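Local coordinates for uncharacterized protein conserved in bacteria (Cupriavidus necator, PDB 5DMH), which catalyses the ATP-dependent phosphorylation of 3-oxo-tetronate to 3-oxo-tetronate 4-phosphate as a member of the four-carbon acid sugar kinase family, at residues Ala412-Thr421 with Phe443-Leu451. Numbering follows the deposited sequence.
Sequences AQIAPGVPAT and FFDEALRQL
Ile414, set in a classic beta bulge, turns its side chain onto helix 443-451 and is wedged between the ring of Phe443 and the amide of Gln450. The bulge is defined by Ile414 and Ala415 both facing Val418: Ile414 N donates to Val418 O at 2.8 Å, whereas the bond from Ala415 N to the same oxygen is weak. A type II turn from Ala415 to Val418, with Gly417 at positive phi, closes this hairpin of the nucleotide-binding domain, and the helix packs on it with its axis 33° from that of strand 418-421.

The branches of Ile414 meet different partners for the most part. Ile414 CG2, opposite the backbone N, lies 3.7 Å from Phe443 CE1, an oblique approach in which the two side chains cross nearly perpendicularly. Ile414 CG1 instead runs alongside the Gln450 amide, 3.5 Å from Gln450 CD, the two side chains passing in opposite directions, and CD1 approaches Ala447. Phe443 reaches the hairpin because its CG stands anti to its backbone N (chi1 177°); its ring then receives Val418 CG1 at 3.6 Å from Phe443 CZ, again obliquely, and Ala415 CB near its plane at the edge. Ala447 CB of the same helix lies over one ring face, displaced toward the rim. Val418 also touches Phe438, and its side chain is about 10 Å from bound ADP, so the packing lies close to, but not in, the nucleotide pocket.

Further along, Leu451 CD2 meets Ala420 CB at 3.9 Å, while strand 430-434 contributes Ala432 beside both Ile414 and Ala447. The side chain of Gln450, extended beyond CG, reaches across the strand pair at Ala412 and Ala420. Gln450 NE2 lies 3.1 Å from Ala412 O; that oxygen accepts the backbone N-H of Ala420.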
ATOM      1  N   ALA A 412       6.748 -14.385   4.322  1.00 24.35           N
ATOM      2  CA  ALA A 412       5.446 -15.026   4.352  1.00 26.51           C
ATOM      3  C   ALA A 412       4.342 -14.079   4.764  1.00 22.59           C
ATOM      4  O   ALA A 412       4.567 -13.141   5.529  1.00 20.33           O
ATOM      5  CB  ALA A 412       5.470 -16.237   5.287  1.00 26.79           C
ATOM      6  N   GLN A 413       3.134 -14.342   4.259  1.00 23.04           N
ATOM      7  CA  GLN A 413       1.970 -13.542   4.617  1.00 21.95           C
ATOM      8  C   GLN A 413       1.658 -13.722   6.101  1.00 20.30           C
ATOM      9  O   GLN A 413       1.582 -14.843   6.589  1.00 24.27           O
ATOM     10  CB  GLN A 413       0.757 -13.968   3.773  1.00 17.55           C
ATOM     11  CG  GLN A 413      -0.519 -13.189   4.091  1.00 17.15           C
ATOM     12  CD  GLN A 413      -1.596 -13.401   3.052  1.00 21.36           C
ATOM     13  OE1 GLN A 413      -1.381 -13.167   1.851  1.00 22.95           O
ATOM     14  NE2 GLN A 413      -2.758 -13.863   3.493  1.00 22.63           N
ATOM     15  N   ILE A 414       1.484 -12.607   6.806  1.00 20.03           N
ATOM     16  CA  ILE A 414       1.015 -12.606   8.190  1.00 25.87           C
ATOM     17  C   ILE A 414      -0.520 -12.534   8.251  1.00 23.62           C
ATOM     18  O   ILE A 414      -1.153 -13.291   8.977  1.00 23.99           O
ATOM     19  CB  ILE A 414       1.597 -11.407   8.947  1.00 24.30           C
ATOM     20  CG1 ILE A 414       3.132 -11.433   8.878  1.00 22.55           C
ATOM     21  CG2 ILE A 414       1.101 -11.387  10.386  1.00 18.83           C
ATOM     22  CD1 ILE A 414       3.758 -10.109   9.260  1.00 21.86           C
ATOM     23  N   ALA A 415      -1.093 -11.618   7.475  1.00 17.60           N
ATOM     24  CA  ALA A 415      -2.541 -11.446   7.320  1.00 17.89           C
ATOM     25  C   ALA A 415      -2.795 -11.035   5.880  1.00 21.46           C
ATOM     26  O   ALA A 415      -1.881 -10.590   5.199  1.00 15.86           O
ATOM     27  CB  ALA A 415      -3.047 -10.382   8.234  1.00 13.86           C
ATOM     28  N   PRO A 416      -4.026 -11.172   5.404  1.00 18.07           N
ATOM     29  CA  PRO A 416      -4.250 -10.736   4.019  1.00 16.48           C
ATOM     30  C   PRO A 416      -3.764  -9.305   3.791  1.00 16.83           C
ATOM     31  O   PRO A 416      -4.049  -8.386   4.580  1.00 18.91           O
ATOM     32  CB  PRO A 416      -5.770 -10.880   3.847  1.00 20.57           C
ATOM     33  CG  PRO A 416      -6.149 -11.971   4.841  1.00 24.38           C
ATOM     34  CD  PRO A 416      -5.241 -11.707   6.031  1.00 19.25           C
ATOM     35  N   GLY A 417      -2.995  -9.128   2.718  1.00 16.61           N
ATOM     36  CA  GLY A 417      -2.411  -7.854   2.384  1.00 15.29           C
ATOM     37  C   GLY A 417      -1.153  -7.450   3.165  1.00 19.34           C
ATOM     38  O   GLY A 417      -0.642  -6.364   2.938  1.00 18.10           O
ATOM     39  N   VAL A 418      -0.666  -8.300   4.077  1.00 15.66           N
ATOM     40  CA  VAL A 418       0.463  -7.931   4.936  1.00 15.40           C
ATOM     41  C   VAL A 418       1.504  -9.045   5.085  1.00 15.36           C
ATOM     42  O   VAL A 418       1.343  -9.975   5.888  1.00 17.98           O
ATOM     43  CB  VAL A 418       0.025  -7.493   6.339  1.00 18.05           C
ATOM     44  CG1 VAL A 418       1.193  -6.747   7.047  1.00 18.70           C
ATOM     45  CG2 VAL A 418      -1.202  -6.605   6.286  1.00 17.24           C
ATOM     46  N   PRO A 419       2.599  -8.953   4.328  1.00 15.08           N
ATOM     47  CA  PRO A 419       3.687  -9.920   4.482  1.00 16.71           C
ATOM     48  C   PRO A 419       4.719  -9.508   5.522  1.00 16.33           C
ATOM     49  O   PRO A 419       4.833  -8.314   5.802  1.00 17.58           O
ATOM     50  CB  PRO A 419       4.356  -9.881   3.127  1.00 17.11           C
ATOM     51  CG  PRO A 419       4.180  -8.435   2.703  1.00 16.60           C
ATOM     52  CD  PRO A 419       2.827  -8.043   3.189  1.00 17.21           C
ATOM     53  N   ALA A 420       5.406 -10.482   6.111  1.00 20.08           N
ATOM     54  CA  ALA A 420       6.687 -10.223   6.798  1.00 17.49           C
ATOM     55  C   ALA A 420       7.704  -9.835   5.723  1.00 20.14           C
ATOM     56  O   ALA A 420       7.614 -10.316   4.594  1.00 20.99           O
ATOM     57  CB  ALA A 420       7.166 -11.464   7.543  1.00 24.13           C
ATOM     58  N   THR A 421       8.655  -8.971   6.069  1.00 19.25           N
ATOM     59  CA  THR A 421       9.703  -8.543   5.140  1.00 17.14           C
ATOM     60  C   THR A 421      11.014  -8.435   5.903  1.00 24.04           C
ATOM     61  O   THR A 421      11.019  -8.324   7.130  1.00 22.12           O
ATOM     62  CB  THR A 421       9.397  -7.157   4.480  1.00 20.42           C
ATOM     63  OG1 THR A 421       9.525  -6.105   5.442  1.00 21.73           O
ATOM     64  CG2 THR A 421       7.994  -7.099   3.876  1.00 21.78           C
ATOM     65  N   PHE A 443      -3.220  -8.692  15.513  1.00 19.32           N
ATOM     66  CA  PHE A 443      -2.173  -8.560  14.529  1.00 22.09           C
ATOM     67  C   PHE A 443      -0.799  -8.143  15.101  1.00 18.12           C
ATOM     68  O   PHE A 443       0.210  -8.649  14.663  1.00 16.94           O
ATOM     69  CB  PHE A 443      -2.575  -7.578  13.449  1.00 20.95           C
ATOM     70  CG  PHE A 443      -1.498  -7.342  12.447  1.00 16.03           C
ATOM     71  CD1 PHE A 443      -1.353  -8.179  11.364  1.00 15.68           C
ATOM     72  CD2 PHE A 443      -0.597  -6.279  12.611  1.00 17.11           C
ATOM     73  CE1 PHE A 443      -0.335  -7.941  10.434  1.00 16.28           C
ATOM     74  CE2 PHE A 443       0.416  -6.067  11.720  1.00 19.96           C
ATOM     75  CZ  PHE A 443       0.556  -6.884  10.628  1.00 19.74           C
ATOM     76  N   PHE A 444      -0.765  -7.238  16.075  1.00 18.21           N
ATOM     77  CA  PHE A 444       0.513  -6.719  16.536  1.00 18.67           C
ATOM     78  C   PHE A 444       1.374  -7.874  17.075  1.00 21.38           C
ATOM     79  O   PHE A 444       2.567  -7.984  16.755  1.00 19.37           O
ATOM     80  CB  PHE A 444       0.325  -5.656  17.625  1.00 16.39           C
ATOM     81  CG  PHE A 444      -0.282  -4.362  17.161  1.00 17.93           C
ATOM     82  CD1 PHE A 444      -0.312  -3.976  15.814  1.00 15.75           C
ATOM     83  CD2 PHE A 444      -0.802  -3.493  18.094  1.00 15.02           C
ATOM     84  CE1 PHE A 444      -0.849  -2.777  15.458  1.00 15.68           C
ATOM     85  CE2 PHE A 444      -1.337  -2.301  17.730  1.00 18.56           C
ATOM     86  CZ  PHE A 444      -1.361  -1.929  16.400  1.00 18.13           C
ATOM     87  N   ASP A 445       0.776  -8.734  17.900  1.00 20.19           N
ATOM     88  CA  ASP A 445       1.475  -9.904  18.440  1.00 18.06           C
ATOM     89  C   ASP A 445       1.797 -10.928  17.375  1.00 21.27           C
ATOM     90  O   ASP A 445       2.900 -11.468  17.339  1.00 20.09           O
ATOM     91  CB  ASP A 445       0.676 -10.570  19.583  1.00 22.10           C
ATOM     92  CG  ASP A 445       1.413 -11.747  20.187  1.00 29.76           C
ATOM     93  OD1 ASP A 445       2.481 -11.535  20.788  1.00 26.51           O
ATOM     94  OD2 ASP A 445       0.951 -12.888  20.057  1.00 27.96           O
ATOM     95  N   GLU A 446       0.822 -11.212  16.516  1.00 19.78           N
ATOM     96  CA  GLU A 446       1.050 -12.117  15.400  1.00 22.61           C
ATOM     97  C   GLU A 446       2.251 -11.686  14.559  1.00 20.15           C
ATOM     98  O   GLU A 446       3.116 -12.508  14.223  1.00 20.03           O
ATOM     99  CB  GLU A 446      -0.200 -12.214  14.527  1.00 22.06           C
ATOM    100  CG  GLU A 446      -1.337 -12.962  15.196  1.00 23.24           C
ATOM    101  CD  GLU A 446      -2.640 -12.854  14.421  1.00 30.19           C
ATOM    102  OE1 GLU A 446      -3.064 -11.727  14.086  1.00 27.45           O
ATOM    103  OE2 GLU A 446      -3.227 -13.900  14.127  1.00 39.78           O
ATOM    104  N   ALA A 447       2.309 -10.401  14.247  1.00 19.41           N
ATOM    105  CA  ALA A 447       3.391  -9.844  13.427  1.00 18.71           C
ATOM    106  C   ALA A 447       4.752  -9.920  14.135  1.00 21.19           C
ATOM    107  O   ALA A 447       5.740 -10.418  13.565  1.00 20.32           O
ATOM    108  CB  ALA A 447       3.056  -8.414  13.059  1.00 17.61           C
ATOM    109  N   LEU A 448       4.790  -9.493  15.395  1.00 18.26           N
ATOM    110  CA  LEU A 448       6.036  -9.500  16.147  1.00 19.83           C
ATOM    111  C   LEU A 448       6.625 -10.902  16.169  1.00 19.56           C
ATOM    112  O   LEU A 448       7.832 -11.083  15.987  1.00 21.80           O
ATOM    113  CB  LEU A 448       5.808  -9.017  17.580  1.00 19.74           C
ATOM    114  CG  LEU A 448       5.768  -7.505  17.725  1.00 23.61           C
ATOM    115  CD1 LEU A 448       5.239  -7.184  19.092  1.00 24.46           C
ATOM    116  CD2 LEU A 448       7.181  -6.904  17.528  1.00 24.88           C
ATOM    117  N   ARG A 449       5.775 -11.895  16.419  1.00 23.06           N
ATOM    118  CA  ARG A 449       6.209 -13.290  16.468  1.00 24.41           C
ATOM    119  C   ARG A 449       6.669 -13.833  15.126  1.00 22.72           C
ATOM    120  O   ARG A 449       7.637 -14.580  15.055  1.00 23.82           O
ATOM    121  CB  ARG A 449       5.092 -14.196  17.020  1.00 22.91           C
ATOM    122  CG  ARG A 449       4.863 -14.032  18.503  1.00 30.37           C
ATOM    123  CD  ARG A 449       3.713 -14.900  19.001  1.00 34.86           C
ATOM    124  NE  ARG A 449       3.557 -14.797  20.446  1.00 45.32           N
ATOM    125  CZ  ARG A 449       4.318 -15.440  21.335  1.00 54.80           C
ATOM    126  NH1 ARG A 449       5.303 -16.240  20.935  1.00 53.34           N
ATOM    127  NH2 ARG A 449       4.099 -15.281  22.635  1.00 54.03           N
ATOM    128  N   GLN A 450       5.964 -13.497  14.053  1.00 23.24           N
ATOM    129  CA  GLN A 450       6.375 -13.993  12.762  1.00 27.86           C
ATOM    130  C   GLN A 450       7.702 -13.356  12.308  1.00 26.17           C
ATOM    131  O   GLN A 450       8.500 -14.000  11.643  1.00 30.65           O
ATOM    132  CB  GLN A 450       5.285 -13.771  11.718  1.00 31.45           C
ATOM    133  CG  GLN A 450       5.516 -14.646  10.514  1.00 43.45           C
ATOM    134  CD  GLN A 450       4.359 -14.640   9.555  1.00 44.09           C
ATOM    135  OE1 GLN A 450       3.197 -14.783   9.950  1.00 37.16           O
ATOM    136  NE2 GLN A 450       4.667 -14.468   8.277  1.00 40.59           N
ATOM    137  N   LEU A 451       7.935 -12.099  12.690  1.00 22.34           N
ATOM    138  CA  LEU A 451       9.169 -11.397  12.326  1.00 21.00           C
ATOM    139  C   LEU A 451      10.393 -12.061  12.980  1.00 30.10           C
ATOM    140  O   LEU A 451      11.493 -12.089  12.410  1.00 29.18           O
ATOM    141  CB  LEU A 451       9.070  -9.915  12.708  1.00 20.69           C
ATOM    142  CG  LEU A 451       8.130  -8.998  11.935  1.00 19.77           C
ATOM    143  CD1 LEU A 451       8.360  -7.552  12.366  1.00 22.29           C
ATOM    144  CD2 LEU A 451       8.307  -9.131  10.427  1.00 22.80           C
TER